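Local atomic coordinates of agrin (Gallus gallus, PDB entry 1PZ7), a protein that probably acts as a basal-lamina signalling protein through this calcium-binding laminin G domain, its activity being modulated by alternative splicing and calcium. Residues Y91-V104 with E130-L144. Residues are numbered along the deposited sequence; the frame is centred on the assembly and turned at random.
With CA (calcium ion), chain C.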
loop_
_atom_site.group_PDB
_atom_site.type_symbol
_atom_site.label_atom_id
_atom_site.label_comp_id
_atom_site.label_asym_id
_atom_site.label_seq_id
_atom_site.Cartn_x
_atom_site.Cartn_y
_atom_site.Cartn_z
ATOM N N TYR A 91 -0.319 10.247 1.195
ATOM C CA TYR A 91 -1.349 10.439 0.189
ATOM C C TYR A 91 -1.443 11.891 -0.232
ATOM O O TYR A 91 -1.159 12.805 0.542
ATOM C CB TYR A 91 -2.720 9.896 0.623
ATOM C CG TYR A 91 -3.242 10.357 1.967
ATOM C CD1 TYR A 91 -4.038 11.497 2.087
ATOM C CD2 TYR A 91 -2.970 9.629 3.115
ATOM C CE1 TYR A 91 -4.533 11.901 3.322
ATOM C CE2 TYR A 91 -3.450 10.025 4.348
ATOM C CZ TYR A 91 -4.230 11.157 4.450
ATOM O OH TYR A 91 -4.694 11.519 5.697
ATOM N N ASP A 92 -1.799 12.076 -1.494
ATOM C CA ASP A 92 -2.029 13.383 -2.084
ATOM C C ASP A 92 -3.355 13.235 -2.801
ATOM O O ASP A 92 -3.495 12.379 -3.671
ATOM C CB ASP A 92 -0.913 13.759 -3.062
ATOM C CG ASP A 92 -1.014 15.198 -3.549
ATOM O OD1 ASP A 92 -0.010 15.728 -4.082
ATOM O OD2 ASP A 92 -2.059 15.863 -3.441
ATOM N N LEU A 93 -4.331 14.034 -2.391
ATOM C CA LEU A 93 -5.685 13.984 -2.930
ATOM C C LEU A 93 -5.937 15.141 -3.890
ATOM O O LEU A 93 -7.045 15.290 -4.410
ATOM C CB LEU A 93 -6.694 14.068 -1.780
ATOM C CG LEU A 93 -6.500 13.092 -0.618
ATOM C CD1 LEU A 93 -7.555 13.324 0.454
ATOM C CD2 LEU A 93 -6.563 11.655 -1.101
ATOM N N GLY A 94 -4.911 15.953 -4.123
ATOM C CA GLY A 94 -5.027 17.114 -4.985
ATOM C C GLY A 94 -4.761 18.442 -4.287
ATOM O O GLY A 94 -4.908 19.498 -4.906
ATOM N N SER A 95 -4.373 18.389 -3.014
ATOM C CA SER A 95 -4.062 19.591 -2.238
ATOM C C SER A 95 -2.728 19.431 -1.522
ATOM O O SER A 95 -2.506 20.033 -0.473
ATOM C CB SER A 95 -5.175 19.866 -1.224
ATOM O OG SER A 95 -6.387 20.188 -1.882
ATOM N N LYS A 96 -1.849 18.626 -2.119
ATOM C CA LYS A 96 -0.508 18.336 -1.600
ATOM C C LYS A 96 -0.516 17.166 -0.607
ATOM O O LYS A 96 -1.523 16.884 0.041
ATOM C CB LYS A 96 0.170 19.592 -1.042
ATOM C CG LYS A 96 0.131 20.736 -2.035
ATOM C CD LYS A 96 1.474 21.417 -2.177
ATOM C CE LYS A 96 1.445 22.467 -3.276
ATOM N NZ LYS A 96 0.497 23.578 -3.002
ATOM N N PRO A 97 0.587 16.432 -0.553
ATOM C CA PRO A 97 0.670 15.248 0.304
ATOM C C PRO A 97 0.826 15.482 1.799
ATOM O O PRO A 97 1.212 16.554 2.269
ATOM C CB PRO A 97 1.921 14.526 -0.225
ATOM C CG PRO A 97 2.213 15.147 -1.528
ATOM C CD PRO A 97 1.791 16.574 -1.391
ATOM N N VAL A 98 0.493 14.430 2.532
ATOM C CA VAL A 98 0.745 14.345 3.954
ATOM C C VAL A 98 1.462 13.021 4.170
ATOM O O VAL A 98 1.279 12.073 3.401
ATOM C CB VAL A 98 -0.552 14.394 4.792
ATOM C CG1 VAL A 98 -1.395 13.159 4.565
ATOM C CG2 VAL A 98 -0.243 14.556 6.279
ATOM N N VAL A 99 2.291 12.965 5.205
ATOM C CA VAL A 99 2.992 11.745 5.568
ATOM C C VAL A 99 2.683 11.413 7.022
ATOM O O VAL A 99 2.760 12.285 7.896
ATOM C CB VAL A 99 4.518 11.900 5.417
ATOM C CG1 VAL A 99 5.242 10.696 5.992
ATOM C CG2 VAL A 99 4.887 12.101 3.967
ATOM N N LEU A 100 2.314 10.160 7.267
ATOM C CA LEU A 100 2.079 9.651 8.613
ATOM C C LEU A 100 3.136 8.589 8.829
ATOM O O LEU A 100 3.166 7.599 8.106
ATOM C CB LEU A 100 0.683 9.050 8.738
ATOM C CG LEU A 100 -0.467 10.053 8.841
ATOM C CD1 LEU A 100 -0.696 10.794 7.553
ATOM C CD2 LEU A 100 -1.739 9.346 9.246
ATOM N N ARG A 101 3.990 8.789 9.827
ATOM C CA ARG A 101 5.127 7.910 10.053
ATOM C C ARG A 101 5.036 7.123 11.352
ATOM O O ARG A 101 4.865 7.689 12.435
ATOM C CB ARG A 101 6.388 8.762 10.049
ATOM C CG ARG A 101 7.671 8.008 9.938
ATOM C CD ARG A 101 8.818 8.918 9.544
ATOM N NE ARG A 101 10.107 8.272 9.714
ATOM C CZ ARG A 101 10.616 7.386 8.875
ATOM N NH1 ARG A 101 11.797 6.853 9.130
ATOM N NH2 ARG A 101 9.950 7.027 7.787
ATOM N N SER A 102 5.145 5.806 11.218
ATOM C CA SER A 102 5.089 4.880 12.338
ATOM C C SER A 102 6.336 4.982 13.208
ATOM O O SER A 102 7.389 5.437 12.755
ATOM C CB SER A 102 4.965 3.450 11.799
ATOM O OG SER A 102 5.102 2.480 12.822
ATOM N N THR A 103 6.202 4.544 14.457
ATOM C CA THR A 103 7.312 4.512 15.406
ATOM C C THR A 103 7.852 3.102 15.628
ATOM O O THR A 103 8.729 2.900 16.465
ATOM C CB THR A 103 6.867 5.055 16.786
ATOM O OG1 THR A 103 5.945 4.141 17.398
ATOM C CG2 THR A 103 6.093 6.358 16.658
ATOM N N VAL A 104 7.334 2.125 14.894
ATOM C CA VAL A 104 7.717 0.732 15.096
ATOM C C VAL A 104 8.749 0.250 14.086
ATOM O O VAL A 104 8.473 0.206 12.897
ATOM C CB VAL A 104 6.484 -0.179 14.981
ATOM C CG1 VAL A 104 6.875 -1.645 15.112
ATOM C CG2 VAL A 104 5.448 0.202 16.024
ATOM N N GLU A 130 1.305 -0.084 18.444
ATOM C CA GLU A 130 1.623 1.305 18.755
ATOM C C GLU A 130 0.349 2.141 18.789
ATOM O O GLU A 130 -0.669 1.748 18.227
ATOM C CB GLU A 130 2.585 1.885 17.713
ATOM C CG GLU A 130 1.927 2.248 16.389
ATOM C CD GLU A 130 2.904 2.807 15.375
ATOM O OE1 GLU A 130 3.770 3.636 15.745
ATOM O OE2 GLU A 130 2.797 2.419 14.193
ATOM N N ALA A 131 0.403 3.282 19.471
ATOM C CA ALA A 131 -0.703 4.222 19.444
ATOM C C ALA A 131 -0.803 4.690 17.993
ATOM O O ALA A 131 0.205 5.021 17.383
ATOM C CB ALA A 131 -0.430 5.395 20.366
ATOM N N PRO A 132 -1.988 4.672 17.404
ATOM C CA PRO A 132 -2.118 5.105 16.014
ATOM C C PRO A 132 -1.556 6.491 15.753
ATOM O O PRO A 132 -1.696 7.395 16.572
ATOM C CB PRO A 132 -3.624 5.076 15.778
ATOM C CG PRO A 132 -4.105 4.035 16.712
ATOM C CD PRO A 132 -3.273 4.201 17.949
ATOM N N ILE A 133 -0.891 6.624 14.616
ATOM C CA ILE A 133 -0.366 7.898 14.155
ATOM C C ILE A 133 -1.468 8.526 13.330
ATOM O O ILE A 133 -1.986 7.885 12.413
ATOM C CB ILE A 133 0.863 7.683 13.253
ATOM C CG1 ILE A 133 1.935 6.878 13.990
ATOM C CG2 ILE A 133 1.402 9.022 12.750
ATOM C CD1 ILE A 133 2.551 7.584 15.148
ATOM N N THR A 134 -1.826 9.770 13.633
ATOM C CA THR A 134 -2.870 10.450 12.876
ATOM C C THR A 134 -2.368 11.762 12.312
ATOM O O THR A 134 -1.378 12.330 12.779
ATOM C CB THR A 134 -4.117 10.724 13.745
ATOM O OG1 THR A 134 -3.772 11.578 14.843
ATOM C CG2 THR A 134 -4.639 9.446 14.387
ATOM N N GLY A 135 -3.073 12.247 11.304
ATOM C CA GLY A 135 -2.731 13.496 10.662
ATOM C C GLY A 135 -3.671 13.696 9.501
ATOM O O GLY A 135 -4.399 12.772 9.127
ATOM N N SER A 136 -3.657 14.889 8.929
ATOM C CA SER A 136 -4.532 15.203 7.815
ATOM C C SER A 136 -3.795 15.911 6.690
ATOM O O SER A 136 -2.872 16.696 6.926
ATOM C CB SER A 136 -5.694 16.076 8.293
ATOM O OG SER A 136 -6.496 15.378 9.229
ATOM N N SER A 137 -4.206 15.620 5.462
ATOM C CA SER A 137 -3.677 16.313 4.299
ATOM C C SER A 137 -4.270 17.723 4.312
ATOM O O SER A 137 -5.271 17.971 4.986
ATOM C CB SER A 137 -4.020 15.550 3.013
ATOM O OG SER A 137 -5.408 15.267 2.936
ATOM N N PRO A 138 -3.647 18.659 3.607
ATOM C CA PRO A 138 -4.102 20.050 3.625
ATOM C C PRO A 138 -5.545 20.261 3.209
ATOM O O PRO A 138 -6.101 19.518 2.398
ATOM C CB PRO A 138 -3.168 20.729 2.630
ATOM C CG PRO A 138 -1.943 19.913 2.680
ATOM C CD PRO A 138 -2.430 18.499 2.796
ATOM N N LEU A 139 -6.140 21.292 3.796
ATOM C CA LEU A 139 -7.508 21.662 3.506
ATOM C C LEU A 139 -7.688 21.817 2.006
ATOM O O LEU A 139 -6.852 22.410 1.321
ATOM C CB LEU A 139 -7.855 22.973 4.220
ATOM C CG LEU A 139 -9.298 23.453 4.090
ATOM C CD1 LEU A 139 -10.236 22.547 4.879
ATOM C CD2 LEU A 139 -9.419 24.889 4.555
ATOM N N GLY A 140 -8.792 21.275 1.509
ATOM C CA GLY A 140 -9.128 21.338 0.104
ATOM C C GLY A 140 -9.719 20.016 -0.343
ATOM O O GLY A 140 -10.868 19.691 -0.027
ATOM N N ALA A 141 -8.924 19.237 -1.063
ATOM C CA ALA A 141 -9.369 17.946 -1.584
ATOM C C ALA A 141 -9.576 16.914 -0.472
ATOM O O ALA A 141 -8.802 16.857 0.486
ATOM C CB ALA A 141 -8.368 17.427 -2.607
ATOM N N THR A 142 -10.620 16.099 -0.616
ATOM C CA THR A 142 -10.969 15.080 0.372
ATOM C C THR A 142 -11.151 13.715 -0.252
ATOM O O THR A 142 -11.333 12.731 0.456
ATOM C CB THR A 142 -12.297 15.421 1.067
ATOM O OG1 THR A 142 -13.382 15.307 0.134
ATOM C CG2 THR A 142 -12.327 16.860 1.524
ATOM N N GLN A 143 -11.130 13.665 -1.578
ATOM C CA GLN A 143 -11.403 12.429 -2.294
ATOM C C GLN A 143 -10.201 11.976 -3.103
ATOM O O GLN A 143 -9.472 12.792 -3.664
ATOM C CB GLN A 143 -12.608 12.633 -3.216
ATOM C CG GLN A 143 -13.893 12.961 -2.454
ATOM C CD GLN A 143 -14.891 13.768 -3.262
ATOM O OE1 GLN A 143 -14.683 14.032 -4.446
ATOM N NE2 GLN A 143 -15.986 14.160 -2.620
ATOM N N LEU A 144 -9.990 10.669 -3.144
ATOM C CA LEU A 144 -8.909 10.099 -3.923
ATOM C C LEU A 144 -9.489 9.675 -5.259
ATOM O O LEU A 144 -10.282 8.739 -5.334
ATOM C CB LEU A 144 -8.279 8.920 -3.188
ATOM C CG LEU A 144 -6.839 8.627 -3.615
ATOM C CD1 LEU A 144 -6.114 7.819 -2.548
ATOM C CD2 LEU A 144 -6.792 7.925 -4.963
HETATM CA CA CA C . -8.726 14.089 -5.449
HETATM O O HOH W 1 -7.255 15.337 -7.469
HETATM O O HOH W 2 -10.440 15.759 -5.330
#
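Leu93, with 118 Å² buried against 130-144, meets that segment through both its side chain and its carbonyl. CB packs on Ala141 CB, CD1 lies over the peptide carbon of Thr142, and CD2 reaches Leu144 CB at 3.8 Å, the two leucine side chains crossing at about a right angle. Its carbonyl O binds the calcium ion at 2.3 Å, as does Gln143 O at the same distance; two waters, Asp76 and Asp145 complete the site. Ala141 N donates an almost straight bond (170°) to Ser95 OG at 2.8 Å, a second link, beside the metal, between the loops carrying Leu93 and Gln143.

At the far end Glu130 CG sits between the backbone N and the carbonyl carbon (chi1 77°), and the chain runs straight on, taking the carboxylate to 102-103. OE1 takes two bonds, Thr103 N entering on the syn lone pair at 2.9 Å and Thr103 OG1 on the anti side, out of the carboxylate plane. OE2 accepts from Ser102 OG at 2.7 Å and also from Val127 N, so four donors fix the carboxylate's rotation. Ser102 OG in turn accepts from Val104 N, an ST turn.

Between the metal site and the Glu130 carboxylate, Ile133 (79 Å² buried) spreads its branches: with CG1 beside the backbone N (chi1 -56°) and CG2 anti to it, CG1 lies against Arg101 O at 3.4 Å, CD1 obliquely across Thr103 CG2, and CG2 faces Leu100 CB.

Strands 98-103 and 133-136 run antiparallel, axes 6.7 Å apart, yet no backbone hydrogen bond joins them. Each pairs instead within its own sheet, 98-103 with 86-92 and 133-136 with 122-127, so the contact closes one edge of the laminin G β-sandwich.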